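Local coordinates for aspartokinase (Synechocystis, PDB 3L76), which probably phosphorylates the beta-carboxylate of aspartate with ATP, the first step toward lysine and threonine, and binds both of these amino acids at its ACT domains, at residues A[450-455]-A[491-496]; A[386-391]-A[477-482]; A[178-183]-A[192-197]. All coordinates share one frame; numbering follows the deposited sequence.

Interaction 1 (A[450-455]-A[491-496]). With THR (threonine), chain D.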
ATOM      1  N   ARG A 450      -9.196  18.088  48.087  1.00 49.74           N
ATOM      2  CA  ARG A 450      -9.912  18.203  49.359  1.00 37.94           C
ATOM      3  C   ARG A 450     -11.075  19.194  49.273  1.00 45.05           C
ATOM      4  O   ARG A 450     -10.937  20.274  48.707  1.00 45.08           O
ATOM      5  CB  ARG A 450      -8.965  18.666  50.477  1.00 27.54           C
ATOM      6  CG  ARG A 450      -7.764  17.768  50.798  1.00 24.64           C
ATOM      7  CD  ARG A 450      -8.132  16.619  51.692  1.00 33.98           C
ATOM      8  NE  ARG A 450      -6.956  15.888  52.145  1.00 38.61           N
ATOM      9  CZ  ARG A 450      -7.020  14.736  52.809  1.00 53.60           C
ATOM     10  NH1 ARG A 450      -8.199  14.201  53.081  1.00 34.78           N
ATOM     11  NH2 ARG A 450      -5.913  14.115  53.194  1.00 44.86           N
ATOM     12  N   HIS A 451     -12.220  18.813  49.829  1.00 36.37           N
ATOM     13  CA  HIS A 451     -13.325  19.745  50.045  1.00 51.06           C
ATOM     14  C   HIS A 451     -14.034  20.257  48.799  1.00 41.93           C
ATOM     15  O   HIS A 451     -14.231  21.459  48.647  1.00 40.83           O
ATOM     16  CB  HIS A 451     -12.872  20.932  50.903  1.00 40.53           C
ATOM     17  CG  HIS A 451     -12.600  20.565  52.324  1.00 58.08           C
ATOM     18  ND1 HIS A 451     -13.240  19.520  52.952  1.00 80.37           N
ATOM     19  CD2 HIS A 451     -11.762  21.095  53.240  1.00 75.76           C
ATOM     20  CE1 HIS A 451     -12.808  19.425  54.194  1.00 40.71           C
ATOM     21  NE2 HIS A 451     -11.913  20.371  54.395  1.00 48.98           N
ATOM     22  N   VAL A 452     -14.447  19.344  47.930  1.00 37.98           N
ATOM     23  CA  VAL A 452     -15.231  19.727  46.768  1.00 37.79           C
ATOM     24  C   VAL A 452     -16.652  19.934  47.244  1.00 40.89           C
ATOM     25  O   VAL A 452     -17.218  19.059  47.909  1.00 38.23           O
ATOM     26  CB  VAL A 452     -15.183  18.635  45.653  1.00 48.07           C
ATOM     27  CG1 VAL A 452     -16.082  19.002  44.485  1.00 35.23           C
ATOM     28  CG2 VAL A 452     -13.764  18.417  45.163  1.00 27.28           C
ATOM     29  N   PRO A 453     -17.227  21.104  46.934  1.00 33.94           N
ATOM     30  CA  PRO A 453     -18.630  21.375  47.277  1.00 32.69           C
ATOM     31  C   PRO A 453     -19.532  20.245  46.790  1.00 43.49           C
ATOM     32  O   PRO A 453     -19.492  19.885  45.608  1.00 42.71           O
ATOM     33  CB  PRO A 453     -18.939  22.666  46.503  1.00 27.29           C
ATOM     34  CG  PRO A 453     -17.613  23.342  46.348  1.00 26.35           C
ATOM     35  CD  PRO A 453     -16.612  22.215  46.188  1.00 42.35           C
ATOM     36  N   ASP A 454     -20.313  19.676  47.700  1.00 31.19           N
ATOM     37  CA  ASP A 454     -21.156  18.542  47.364  1.00 37.00           C
ATOM     38  C   ASP A 454     -22.453  18.993  46.658  1.00 32.21           C
ATOM     39  O   ASP A 454     -23.552  18.895  47.202  1.00 35.09           O
ATOM     40  CB  ASP A 454     -21.437  17.682  48.609  1.00 27.34           C
ATOM     41  CG  ASP A 454     -22.154  16.378  48.266  1.00 42.73           C
ATOM     42  OD1 ASP A 454     -21.956  15.903  47.140  1.00 33.98           O
ATOM     43  OD2 ASP A 454     -22.907  15.823  49.095  1.00 37.96           O
ATOM     44  N   ARG A 455     -22.300  19.493  45.441  1.00 31.71           N
ATOM     45  CA  ARG A 455     -23.427  19.934  44.622  0.52 29.49           C
ATOM     46  C   ARG A 455     -23.176  19.539  43.177  1.00 26.75           C
ATOM     47  O   ARG A 455     -22.028  19.366  42.778  1.00 35.88           O
ATOM     48  CB  ARG A 455     -23.607  21.452  44.725  0.52 38.54           C
ATOM     49  CG  ARG A 455     -22.338  22.245  44.435  0.52 38.99           C
ATOM     50  CD  ARG A 455     -22.598  23.734  44.511  0.52 35.96           C
ATOM     51  NE  ARG A 455     -21.431  24.473  44.979  0.52 45.75           N
ATOM     52  CZ  ARG A 455     -20.992  25.590  44.417  0.52 36.05           C
ATOM     53  NH1 ARG A 455     -21.620  26.082  43.361  0.52 37.99           N
ATOM     54  NH2 ARG A 455     -19.928  26.210  44.903  0.52 35.02           N
ATOM     55  N   ARG A 491     -17.164  16.922  49.835  1.00 38.08           N
ATOM     56  CA  ARG A 491     -16.524  15.614  49.882  1.00 33.54           C
ATOM     57  C   ARG A 491     -15.133  15.766  49.278  1.00 23.49           C
ATOM     58  O   ARG A 491     -14.906  16.673  48.502  1.00 32.50           O
ATOM     59  CB  ARG A 491     -17.329  14.583  49.079  1.00 14.77           C
ATOM     60  CG  ARG A 491     -18.775  14.398  49.493  1.00 35.96           C
ATOM     61  CD  ARG A 491     -19.506  13.383  48.586  1.00 26.79           C
ATOM     62  NE  ARG A 491     -20.951  13.481  48.770  1.00 34.25           N
ATOM     63  CZ  ARG A 491     -21.667  12.681  49.553  1.00 41.05           C
ATOM     64  NH1 ARG A 491     -21.080  11.682  50.198  1.00 19.29           N
ATOM     65  NH2 ARG A 491     -22.975  12.876  49.678  1.00 26.63           N
ATOM     66  N   ASP A 492     -14.210  14.894  49.658  1.00 29.24           N
ATOM     67  CA  ASP A 492     -12.914  14.816  49.022  1.00 31.98           C
ATOM     68  C   ASP A 492     -13.040  13.948  47.789  1.00 51.90           C
ATOM     69  O   ASP A 492     -13.824  12.999  47.769  1.00 48.76           O
ATOM     70  CB  ASP A 492     -11.894  14.195  49.972  1.00 34.46           C
ATOM     71  CG  ASP A 492     -11.595  15.072  51.167  1.00 44.11           C
ATOM     72  OD1 ASP A 492     -11.921  16.281  51.124  1.00 45.37           O
ATOM     73  OD2 ASP A 492     -11.021  14.542  52.142  1.00 46.11           O
ATOM     74  N   ILE A 493     -12.270  14.278  46.758  1.00 42.52           N
ATOM     75  CA  ILE A 493     -12.228  13.470  45.553  1.00 22.71           C
ATOM     76  C   ILE A 493     -10.790  13.088  45.296  1.00 32.94           C
ATOM     77  O   ILE A 493      -9.949  13.956  45.125  1.00 34.31           O
ATOM     78  CB  ILE A 493     -12.786  14.230  44.314  1.00 38.88           C
ATOM     79  CG1 ILE A 493     -14.260  14.576  44.511  1.00 30.88           C
ATOM     80  CG2 ILE A 493     -12.600  13.403  43.027  1.00 21.92           C
ATOM     81  CD1 ILE A 493     -14.894  15.254  43.305  1.00 27.23           C
ATOM     82  N   ALA A 494     -10.507  11.790  45.284  1.00 33.21           N
ATOM     83  CA  ALA A 494      -9.195  11.292  44.908  1.00 33.39           C
ATOM     84  C   ALA A 494      -9.238  10.636  43.519  1.00 52.23           C
ATOM     85  O   ALA A 494     -10.236  10.017  43.140  1.00 34.23           O
ATOM     86  CB  ALA A 494      -8.691  10.298  45.951  1.00 24.71           C
ATOM     87  N   PHE A 495      -8.151  10.762  42.765  1.00 32.37           N
ATOM     88  CA  PHE A 495      -8.080  10.133  41.456  1.00 41.80           C
ATOM     89  C   PHE A 495      -6.636   9.841  41.121  1.00 42.52           C
ATOM     90  O   PHE A 495      -5.740  10.363  41.763  1.00 38.96           O
ATOM     91  CB  PHE A 495      -8.723  11.012  40.375  1.00 39.20           C
ATOM     92  CG  PHE A 495      -7.983  12.290  40.099  1.00 43.04           C
ATOM     93  CD1 PHE A 495      -8.230  13.426  40.853  1.00 44.50           C
ATOM     94  CD2 PHE A 495      -7.050  12.365  39.072  1.00 42.01           C
ATOM     95  CE1 PHE A 495      -7.545  14.620  40.598  1.00 52.96           C
ATOM     96  CE2 PHE A 495      -6.367  13.556  38.819  1.00 54.58           C
ATOM     97  CZ  PHE A 495      -6.618  14.683  39.584  1.00 39.40           C
ATOM     98  N   MET A 496      -6.409   8.999  40.121  1.00 40.62           N
ATOM     99  CA  MET A 496      -5.049   8.640  39.751  1.00 39.16           C
ATOM    100  C   MET A 496      -4.769   8.894  38.285  1.00 30.76           C
ATOM    101  O   MET A 496      -5.635   8.697  37.432  1.00 36.62           O
ATOM    102  CB  MET A 496      -4.744   7.190  40.114  1.00 42.05           C
ATOM    103  CG  MET A 496      -4.626   6.962  41.607  1.00 53.64           C
ATOM    104  SD  MET A 496      -4.726   5.222  42.015  1.00 42.95           S
ATOM    105  CE  MET A 496      -6.398   5.090  42.617  1.00160.27           C
TER
HETATM  106  N   THR D 602     -21.464  16.024  44.512  1.00 29.24           N
HETATM  107  CA  THR D 602     -20.515  16.584  43.552  1.00 33.77           C
HETATM  108  C   THR D 602     -21.074  16.454  42.145  1.00 48.13           C
HETATM  109  O   THR D 602     -22.104  15.785  41.937  1.00 29.84           O
HETATM  110  CB  THR D 602     -19.149  15.887  43.601  1.00 25.74           C
HETATM  111  OG1 THR D 602     -19.313  14.493  43.291  1.00 29.58           O
HETATM  112  CG2 THR D 602     -18.499  16.056  44.989  1.00 25.45           C
HETATM  113  OXT THR D 602     -20.498  17.027  41.209  1.00 34.63           O

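Interaction 2 (A[386-391]-A[477-482]). With THR (threonine), chain D.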
ATOM      1  N   ILE A 386     -23.936  13.632  42.577  1.00 31.61           N
ATOM      2  CA  ILE A 386     -23.186  12.397  42.755  1.00 25.17           C
ATOM      3  C   ILE A 386     -22.696  12.282  44.201  1.00 29.37           C
ATOM      4  O   ILE A 386     -21.960  13.131  44.680  1.00 24.42           O
ATOM      5  CB  ILE A 386     -21.972  12.349  41.807  1.00 27.18           C
ATOM      6  CG1 ILE A 386     -22.414  12.622  40.367  1.00 23.99           C
ATOM      7  CG2 ILE A 386     -21.223  11.012  41.969  1.00 14.96           C
ATOM      8  CD1 ILE A 386     -21.282  12.823  39.396  1.00 22.39           C
ATOM      9  N   GLU A 387     -23.087  11.209  44.874  1.00 22.60           N
ATOM     10  CA  GLU A 387     -22.760  11.011  46.275  1.00 26.94           C
ATOM     11  C   GLU A 387     -21.455  10.258  46.425  1.00 30.25           C
ATOM     12  O   GLU A 387     -20.540  10.722  47.083  1.00 35.21           O
ATOM     13  CB  GLU A 387     -23.895  10.285  46.998  1.00 14.83           C
ATOM     14  CG  GLU A 387     -25.196  11.056  46.976  1.00 31.59           C
ATOM     15  CD  GLU A 387     -26.289  10.435  47.828  1.00 40.92           C
ATOM     16  OE1 GLU A 387     -25.987   9.526  48.630  1.00 37.63           O
ATOM     17  OE2 GLU A 387     -27.455  10.865  47.682  1.00 41.83           O
ATOM     18  N   MET A 388     -21.363   9.101  45.791  1.00 30.71           N
ATOM     19  CA  MET A 388     -20.141   8.328  45.820  1.00 22.35           C
ATOM     20  C   MET A 388     -19.671   7.933  44.413  1.00 29.70           C
ATOM     21  O   MET A 388     -20.460   7.914  43.469  1.00 25.42           O
ATOM     22  CB  MET A 388     -20.342   7.090  46.688  1.00 20.12           C
ATOM     23  CG  MET A 388     -20.564   7.412  48.151  1.00 28.21           C
ATOM     24  SD  MET A 388     -20.218   6.000  49.221  1.00 32.96           S
ATOM     25  CE  MET A 388     -21.578   4.916  48.805  1.00 29.57           C
ATOM     26  N   ILE A 389     -18.389   7.590  44.299  1.00 27.15           N
ATOM     27  CA  ILE A 389     -17.788   7.203  43.030  1.00 19.20           C
ATOM     28  C   ILE A 389     -16.779   6.087  43.182  1.00 29.84           C
ATOM     29  O   ILE A 389     -15.940   6.126  44.076  1.00 31.97           O
ATOM     30  CB  ILE A 389     -17.071   8.398  42.303  1.00 31.92           C
ATOM     31  CG1 ILE A 389     -18.014   9.585  42.137  1.00 32.20           C
ATOM     32  CG2 ILE A 389     -16.559   7.975  40.908  1.00 17.88           C
ATOM     33  CD1 ILE A 389     -17.326  10.841  41.646  1.00 28.03           C
ATOM     34  N   SER A 390     -16.843   5.116  42.274  1.00 19.51           N
ATOM     35  CA  SER A 390     -15.936   3.978  42.284  1.00 17.06           C
ATOM     36  C   SER A 390     -15.650   3.512  40.854  1.00 42.70           C
ATOM     37  O   SER A 390     -16.577   3.199  40.085  1.00 25.39           O
ATOM     38  CB  SER A 390     -16.546   2.831  43.089  1.00 14.62           C
ATOM     39  OG  SER A 390     -15.662   1.733  43.178  1.00 24.87           O
ATOM     40  N   THR A 391     -14.368   3.472  40.499  1.00 29.17           N
ATOM     41  CA  THR A 391     -13.953   2.962  39.202  1.00 20.55           C
ATOM     42  C   THR A 391     -13.344   1.556  39.226  1.00 35.24           C
ATOM     43  O   THR A 391     -12.679   1.150  40.183  1.00 29.71           O
ATOM     44  CB  THR A 391     -12.971   3.904  38.481  1.00 26.02           C
ATOM     45  OG1 THR A 391     -11.831   4.146  39.314  1.00 39.89           O
ATOM     46  CG2 THR A 391     -13.653   5.208  38.141  1.00 20.08           C
ATOM     47  N   ILE A 477     -12.168   7.980  43.100  1.00 28.90           N
ATOM     48  CA  ILE A 477     -12.819   7.504  44.314  1.00 17.67           C
ATOM     49  C   ILE A 477     -13.382   8.658  45.123  1.00 29.12           C
ATOM     50  O   ILE A 477     -12.707   9.649  45.400  1.00 32.27           O
ATOM     51  CB  ILE A 477     -11.859   6.732  45.192  1.00 28.14           C
ATOM     52  CG1 ILE A 477     -11.040   5.749  44.344  1.00 34.76           C
ATOM     53  CG2 ILE A 477     -12.619   6.016  46.263  1.00 33.33           C
ATOM     54  CD1 ILE A 477     -10.030   4.926  45.150  1.00 36.47           C
ATOM     55  N   GLN A 478     -14.647   8.532  45.482  1.00 36.65           N
ATOM     56  CA  GLN A 478     -15.319   9.563  46.246  1.00 21.38           C
ATOM     57  C   GLN A 478     -16.262   8.878  47.221  1.00 40.24           C
ATOM     58  O   GLN A 478     -17.053   8.015  46.831  1.00 38.78           O
ATOM     59  CB  GLN A 478     -16.063  10.531  45.319  1.00 20.07           C
ATOM     60  CG  GLN A 478     -16.906  11.561  46.045  1.00 19.38           C
ATOM     61  CD  GLN A 478     -17.721  12.406  45.094  1.00 35.09           C
ATOM     62  OE1 GLN A 478     -17.177  13.066  44.212  1.00 22.78           O
ATOM     63  NE2 GLN A 478     -19.039  12.396  45.274  1.00 31.11           N
ATOM     64  N   SER A 479     -16.159   9.239  48.499  1.00 42.61           N
ATOM     65  CA  SER A 479     -16.922   8.543  49.529  1.00 31.10           C
ATOM     66  C   SER A 479     -17.806   9.482  50.353  1.00 37.39           C
ATOM     67  O   SER A 479     -18.760  10.065  49.838  1.00 35.05           O
ATOM     68  CB  SER A 479     -15.993   7.716  50.417  1.00 17.37           C
ATOM     69  OG  SER A 479     -16.737   6.820  51.213  1.00 46.19           O
ATOM     70  N   GLN A 480     -17.487   9.647  51.629  1.00 34.70           N
ATOM     71  CA  GLN A 480     -18.388  10.389  52.517  1.00 39.14           C
ATOM     72  C   GLN A 480     -18.265  11.908  52.418  1.00 27.71           C
ATOM     73  O   GLN A 480     -17.319  12.446  51.835  1.00 36.21           O
ATOM     74  CB  GLN A 480     -18.195   9.926  53.964  1.00 26.52           C
ATOM     75  CG  GLN A 480     -18.432   8.407  54.150  1.00 17.74           C
ATOM     76  CD  GLN A 480     -19.715   7.967  53.461  1.00 41.99           C
ATOM     77  OE1 GLN A 480     -20.816   8.232  53.941  1.00 39.82           O
ATOM     78  NE2 GLN A 480     -19.577   7.307  52.321  1.00 35.58           N
ATOM     79  N   ARG A 481     -19.240  12.605  52.982  1.00 36.70           N
ATOM     80  CA  ARG A 481     -19.069  14.027  53.260  1.00 45.09           C
ATOM     81  C   ARG A 481     -17.952  14.253  54.286  1.00 39.62           C
ATOM     82  O   ARG A 481     -17.783  13.474  55.229  1.00 26.65           O
ATOM     83  CB  ARG A 481     -20.366  14.642  53.748  1.00 23.44           C
ATOM     84  CG  ARG A 481     -21.397  14.721  52.649  1.00 48.85           C
ATOM     85  CD  ARG A 481     -22.665  15.410  53.090  1.00 28.75           C
ATOM     86  NE  ARG A 481     -23.395  15.964  51.955  1.00 55.95           N
ATOM     87  CZ  ARG A 481     -24.536  16.640  52.053  1.00 73.92           C
ATOM     88  NH1 ARG A 481     -25.087  16.852  53.243  1.00 76.67           N
ATOM     89  NH2 ARG A 481     -25.128  17.112  50.961  1.00 64.96           N
ATOM     90  N   CYS A 482     -17.170  15.301  54.065  1.00 22.55           N
ATOM     91  CA  CYS A 482     -16.099  15.701  54.982  1.00 41.02           C
ATOM     92  C   CYS A 482     -16.662  16.085  56.358  1.00 57.14           C
ATOM     93  O   CYS A 482     -17.682  16.779  56.447  1.00 28.75           O
ATOM     94  CB  CYS A 482     -15.367  16.925  54.423  1.00 27.18           C
ATOM     95  SG  CYS A 482     -14.741  16.746  52.788  1.00 46.49           S
TER
HETATM   96  N   THR D 602     -21.464  16.024  44.512  1.00 29.24           N
HETATM   97  CA  THR D 602     -20.515  16.584  43.552  1.00 33.77           C
HETATM   98  C   THR D 602     -21.074  16.454  42.145  1.00 48.13           C
HETATM   99  O   THR D 602     -22.104  15.785  41.937  1.00 29.84           O
HETATM  100  CB  THR D 602     -19.149  15.887  43.601  1.00 25.74           C
HETATM  101  OG1 THR D 602     -19.313  14.493  43.291  1.00 29.58           O
HETATM  102  CG2 THR D 602     -18.499  16.056  44.989  1.00 25.45           C
HETATM  103  OXT THR D 602     -20.498  17.027  41.209  1.00 34.63           O

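Interaction 3 (A[178-183]-A[192-197])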
ATOM      1  N   PRO A 178       1.762 -18.025  25.034  1.00 67.60           N
ATOM      2  CA  PRO A 178       0.976 -19.247  25.242  1.00 70.97           C
ATOM      3  C   PRO A 178      -0.475 -18.959  25.622  1.00 76.80           C
ATOM      4  O   PRO A 178      -1.333 -19.829  25.468  1.00 67.91           O
ATOM      5  CB  PRO A 178       1.678 -19.918  26.427  1.00 63.40           C
ATOM      6  CG  PRO A 178       2.981 -19.203  26.579  1.00 61.63           C
ATOM      7  CD  PRO A 178       2.727 -17.814  26.116  1.00 57.27           C
ATOM      8  N   GLY A 179      -0.735 -17.754  26.125  1.00 76.62           N
ATOM      9  CA  GLY A 179      -2.071 -17.358  26.527  1.00 58.24           C
ATOM     10  C   GLY A 179      -2.031 -16.287  27.597  1.00 65.47           C
ATOM     11  O   GLY A 179      -1.112 -15.468  27.633  1.00 63.49           O
ATOM     12  N   ILE A 180      -3.032 -16.294  28.473  1.00 59.28           N
ATOM     13  CA  ILE A 180      -3.121 -15.322  29.554  1.00 51.88           C
ATOM     14  C   ILE A 180      -2.631 -15.921  30.866  1.00 58.49           C
ATOM     15  O   ILE A 180      -3.068 -17.001  31.264  1.00 53.43           O
ATOM     16  CB  ILE A 180      -4.556 -14.848  29.749  1.00 41.46           C
ATOM     17  CG1 ILE A 180      -5.190 -14.511  28.404  1.00 45.73           C
ATOM     18  CG2 ILE A 180      -4.599 -13.650  30.687  1.00 36.94           C
ATOM     19  CD1 ILE A 180      -4.498 -13.389  27.665  1.00 54.26           C
ATOM     20  N   LEU A 181      -1.726 -15.218  31.539  1.00 53.78           N
ATOM     21  CA  LEU A 181      -1.237 -15.670  32.840  1.00 71.77           C
ATOM     22  C   LEU A 181      -2.054 -15.088  33.997  1.00 63.63           C
ATOM     23  O   LEU A 181      -2.785 -14.119  33.819  1.00 62.06           O
ATOM     24  CB  LEU A 181       0.243 -15.330  32.999  1.00 76.32           C
ATOM     25  CG  LEU A 181       1.128 -15.943  31.907  1.00 74.03           C
ATOM     26  CD1 LEU A 181       2.548 -15.383  31.922  1.00 48.11           C
ATOM     27  CD2 LEU A 181       1.144 -17.445  32.040  1.00 70.90           C
ATOM     28  N   THR A 182      -1.934 -15.702  35.175  1.00 63.39           N
ATOM     29  CA  THR A 182      -2.643 -15.255  36.375  1.00 65.06           C
ATOM     30  C   THR A 182      -2.128 -13.917  36.879  1.00 68.57           C
ATOM     31  O   THR A 182      -2.838 -13.185  37.577  1.00 61.14           O
ATOM     32  CB  THR A 182      -2.531 -16.268  37.519  1.00 58.84           C
ATOM     33  OG1 THR A 182      -1.168 -16.690  37.648  1.00 64.28           O
ATOM     34  CG2 THR A 182      -3.419 -17.467  37.256  1.00 48.56           C
ATOM     35  N   THR A 183      -0.884 -13.608  36.538  1.00 50.95           N
ATOM     36  CA  THR A 183      -0.331 -12.301  36.854  1.00 54.94           C
ATOM     37  C   THR A 183       0.964 -12.060  36.090  1.00 61.53           C
ATOM     38  O   THR A 183       1.335 -12.849  35.220  1.00 58.31           O
ATOM     39  CB  THR A 183      -0.105 -12.120  38.366  1.00 47.45           C
ATOM     40  OG1 THR A 183       0.067 -10.732  38.651  1.00 55.72           O
ATOM     41  CG2 THR A 183       1.120 -12.884  38.824  1.00 51.31           C
ATOM     42  N   GLN A 192       0.717 -18.817  36.661  1.00 72.50           N
ATOM     43  CA  GLN A 192       0.270 -19.999  35.939  1.00 70.45           C
ATOM     44  C   GLN A 192      -0.493 -19.592  34.677  1.00 69.85           C
ATOM     45  O   GLN A 192      -1.080 -18.507  34.627  1.00 61.30           O
ATOM     46  CB  GLN A 192      -0.620 -20.840  36.859  1.00 68.23           C
ATOM     47  CG  GLN A 192      -0.877 -22.258  36.387  1.00104.68           C
ATOM     48  CD  GLN A 192      -1.708 -23.040  37.383  1.00117.26           C
ATOM     49  OE1 GLN A 192      -2.456 -22.457  38.170  1.00131.80           O
ATOM     50  NE2 GLN A 192      -1.579 -24.363  37.363  1.00120.22           N
ATOM     51  N   LEU A 193      -0.481 -20.456  33.661  1.00 62.76           N
ATOM     52  CA  LEU A 193      -1.200 -20.185  32.418  1.00 54.26           C
ATOM     53  C   LEU A 193      -2.674 -20.520  32.586  1.00 58.19           C
ATOM     54  O   LEU A 193      -3.023 -21.628  32.975  1.00 78.58           O
ATOM     55  CB  LEU A 193      -0.596 -20.961  31.239  1.00 49.48           C
ATOM     56  CG  LEU A 193      -1.128 -20.712  29.822  1.00 58.86           C
ATOM     57  CD1 LEU A 193      -1.151 -19.237  29.467  1.00 77.21           C
ATOM     58  CD2 LEU A 193      -0.273 -21.468  28.821  1.00 62.84           C
ATOM     59  N   MET A 194      -3.537 -19.547  32.310  1.00 53.50           N
ATOM     60  CA  MET A 194      -4.969 -19.756  32.447  1.00 54.68           C
ATOM     61  C   MET A 194      -5.464 -20.663  31.345  1.00 67.88           C
ATOM     62  O   MET A 194      -5.110 -20.491  30.172  1.00 49.15           O
ATOM     63  CB  MET A 194      -5.724 -18.433  32.360  1.00 53.19           C
ATOM     64  CG  MET A 194      -5.351 -17.411  33.407  1.00 55.44           C
ATOM     65  SD  MET A 194      -6.384 -15.945  33.292  1.00 61.50           S
ATOM     66  CE  MET A 194      -5.696 -14.935  34.603  1.00 63.38           C
ATOM     67  N   ALA A 195      -6.293 -21.630  31.714  1.00 58.78           N
ATOM     68  CA  ALA A 195      -6.978 -22.425  30.699  1.00 69.55           C
ATOM     69  C   ALA A 195      -8.172 -21.635  30.168  1.00 63.73           C
ATOM     70  O   ALA A 195      -8.369 -21.513  28.959  1.00 56.46           O
ATOM     71  CB  ALA A 195      -7.430 -23.757  31.275  1.00 43.23           C
ATOM     72  N   GLU A 196      -8.949 -21.088  31.099  1.00 65.05           N
ATOM     73  CA  GLU A 196     -10.168 -20.360  30.787  1.00 60.12           C
ATOM     74  C   GLU A 196     -10.184 -19.019  31.480  1.00 61.98           C
ATOM     75  O   GLU A 196      -9.680 -18.879  32.587  1.00 56.80           O
ATOM     76  CB  GLU A 196     -11.401 -21.140  31.251  1.00 52.37           C
ATOM     77  CG  GLU A 196     -11.921 -22.154  30.250  1.00 81.54           C
ATOM     78  CD  GLU A 196     -13.325 -22.620  30.580  1.00109.47           C
ATOM     79  OE1 GLU A 196     -13.893 -22.116  31.572  1.00 98.62           O
ATOM     80  OE2 GLU A 196     -13.856 -23.483  29.843  1.00128.02           O
ATOM     81  N   ILE A 197     -10.779 -18.032  30.825  1.00 61.10           N
ATOM     82  CA  ILE A 197     -11.058 -16.755  31.460  1.00 43.07           C
ATOM     83  C   ILE A 197     -12.321 -16.190  30.823  1.00 43.42           C
ATOM     84  O   ILE A 197     -12.557 -16.404  29.632  1.00 57.27           O
ATOM     85  CB  ILE A 197      -9.890 -15.760  31.313  1.00 28.64           C
ATOM     86  CG1 ILE A 197     -10.156 -14.511  32.168  1.00 42.27           C
ATOM     87  CG2 ILE A 197      -9.683 -15.372  29.850  1.00 26.34           C
ATOM     88  CD1 ILE A 197      -9.064 -13.454  32.117  1.00 41.64           C
TER

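Interaction 1 (A[450-455]-A[491-496])
Arg491 and Asp454 meet beside a bound threonine, where strands 437-453 and 490-498 of an ACT domain pair antiparallel. Val452 and Arg491 form a hydrogen-bonded pair, with Arg491 N on Val452 O at 2.9 Å. From CB the Arg491 chain runs extended to NE, and arginine suits the place because its length carries the guanidinium to Asp454. Its CG and CD pass the Asp454 carboxylate, CD lying 3.8 Å from OD1. NE then donates a nearly straight bond (165°) to Asp454 OD1 at 3.1 Å, in the guanidinium plane but from above the carboxylate plane. NH2 adds a weak bond to Asp454 OD2, completing the salt bridge, while NH1 turns to Ser479 O. The grip steadies a first-shell acid: Asp454 OD1 also takes the ammonium of the threonine, whose methyl meets Val452 CG1. Asn385 holds the same oxygen, and Arg481 pairs with OD2.

At the other end Asp492 divides its oxygens. OD2 receives NH1 of Arg450, which also reaches His307 O. OD1 takes the backbone N of His451 at 2.9 Å, nearly along its C-O axis.

Interaction 2 (A[386-391]-A[477-482])
Gln478 carries most of the polar contact with segment 386-391. Its CG lies anti to the backbone N (chi1 174°) and the chain stays extended beyond it, which brings the amide to the carbonyls of Ile386 and Glu387. NE2 gives Glu387 O a straight bond of 2.9 Å at 166°; the carbonyl oxygen lies in the amide plane, but the donor stands above the carbonyl plane. A weak bond from NE2 to Ile386 O can only share a hydrogen with another acceptor. The same amide grips the bound threonine: its hydroxyl OG1 donates to Gln478 OE1 at 2.7 Å and accepts from NE2. Glutamine suits this place because one flat group offers both an acceptor and donors. Ile386 holds the ligand by its backbone, N giving a bond to the carboxylate oxygen O and Ile386 O receiving the ammonium.

Backbone bonds join Ile389 and Gln478 as an antiparallel hydrogen-bonded pair, Ile389 N lying 2.9 Å from Gln478 O. Strands 388-391 and 475-479 belong to two different ACT domains of the chain, and their pairing continues the sheet from one domain to the other, with the effector pocket at the seam. Just before this pair, Glu387 and Met388 form a classic beta bulge opposite Val399.

Van der Waals contacts complete the pairing. Ile389 packs its CB on Gln478 CB at 3.8 Å, and its CD1 lies along the Gln478 amide. Met388, with CG beside the backbone N (chi1 -66°) and SD trailing on, brings SD to 3.4 Å from Gln480 NE2. That amide is kept in position by its bond to Ser479 OG, while Gln480 OE1 accepts from Lys272 NZ.

Interaction 3 (A[178-183]-A[192-197])
A short backbone bridge, filled in by apolar side chains, joins two stretches of the connection between strands 170-175 and 196-198 in the amino acid kinase domain. Leu181 and Leu193 are the bridged residues, their CA atoms 4.5 Å apart. On one side Met194 N donates to Ile180 O at 2.8 Å. On the other, Thr182 N reaches Gln192 O at 3.0 Å.

Thr182 adds a bond from its side chain. With chi1 at 47°, OG1 sits between the backbone N and the carbonyl carbon, where it accepts Gln192 N at 3.0 Å. The hydroxyl also bonds to His585 of helix 577-587, so a small beta-branched alcohol ties the kinase-domain loop to the last ACT domain.

Leucine and methionine cover the bridge. Leu193 spreads its two methyls: CD2 touches Pro178 CB at 3.5 Å, while CD1 reaches the carbonyl of Ile180. Gly179, at phi 154° and psi -149°, has a conformation open essentially to glycine, and Leu193 CD1 lies against its backbone. From segment 178-183 Leu181 brings CD2 to Leu193 CA.

Met194 takes the buried side. Extended beyond CG, it passes Ile180, with SD 3.9 Å from CG2, and its CE ends beside Thr182 CA. Such a long, unbranched chain can follow the backbone of the partner segment. Two backbone bonds and one to a threonine hydroxyl hold the two segments together without charge, and the apolar chains of Leu181, Leu193 and Met194 pack about them.

Along the chain interaction 3 comes first, closing before the other two begin; the segments of interactions 1 and 2 then alternate. Interactions 1 and 2 have centres about 8 Å apart and touch, because strands 475-479 and 490-498 are consecutive and neighbours in one sheet. Ala494 O pairs with Ile477 N, and both contacts line one threonine pocket, interaction 1 within a single ACT domain and interaction 2 between two. Interaction 3 is on the opposite side of the chain's centre, about 38 and 34 Å from interactions 1 and 2 between centres. It thus lies in the kinase part yet touches the last ACT domain through His585, whereas interactions 1 and 2 build a threonine site.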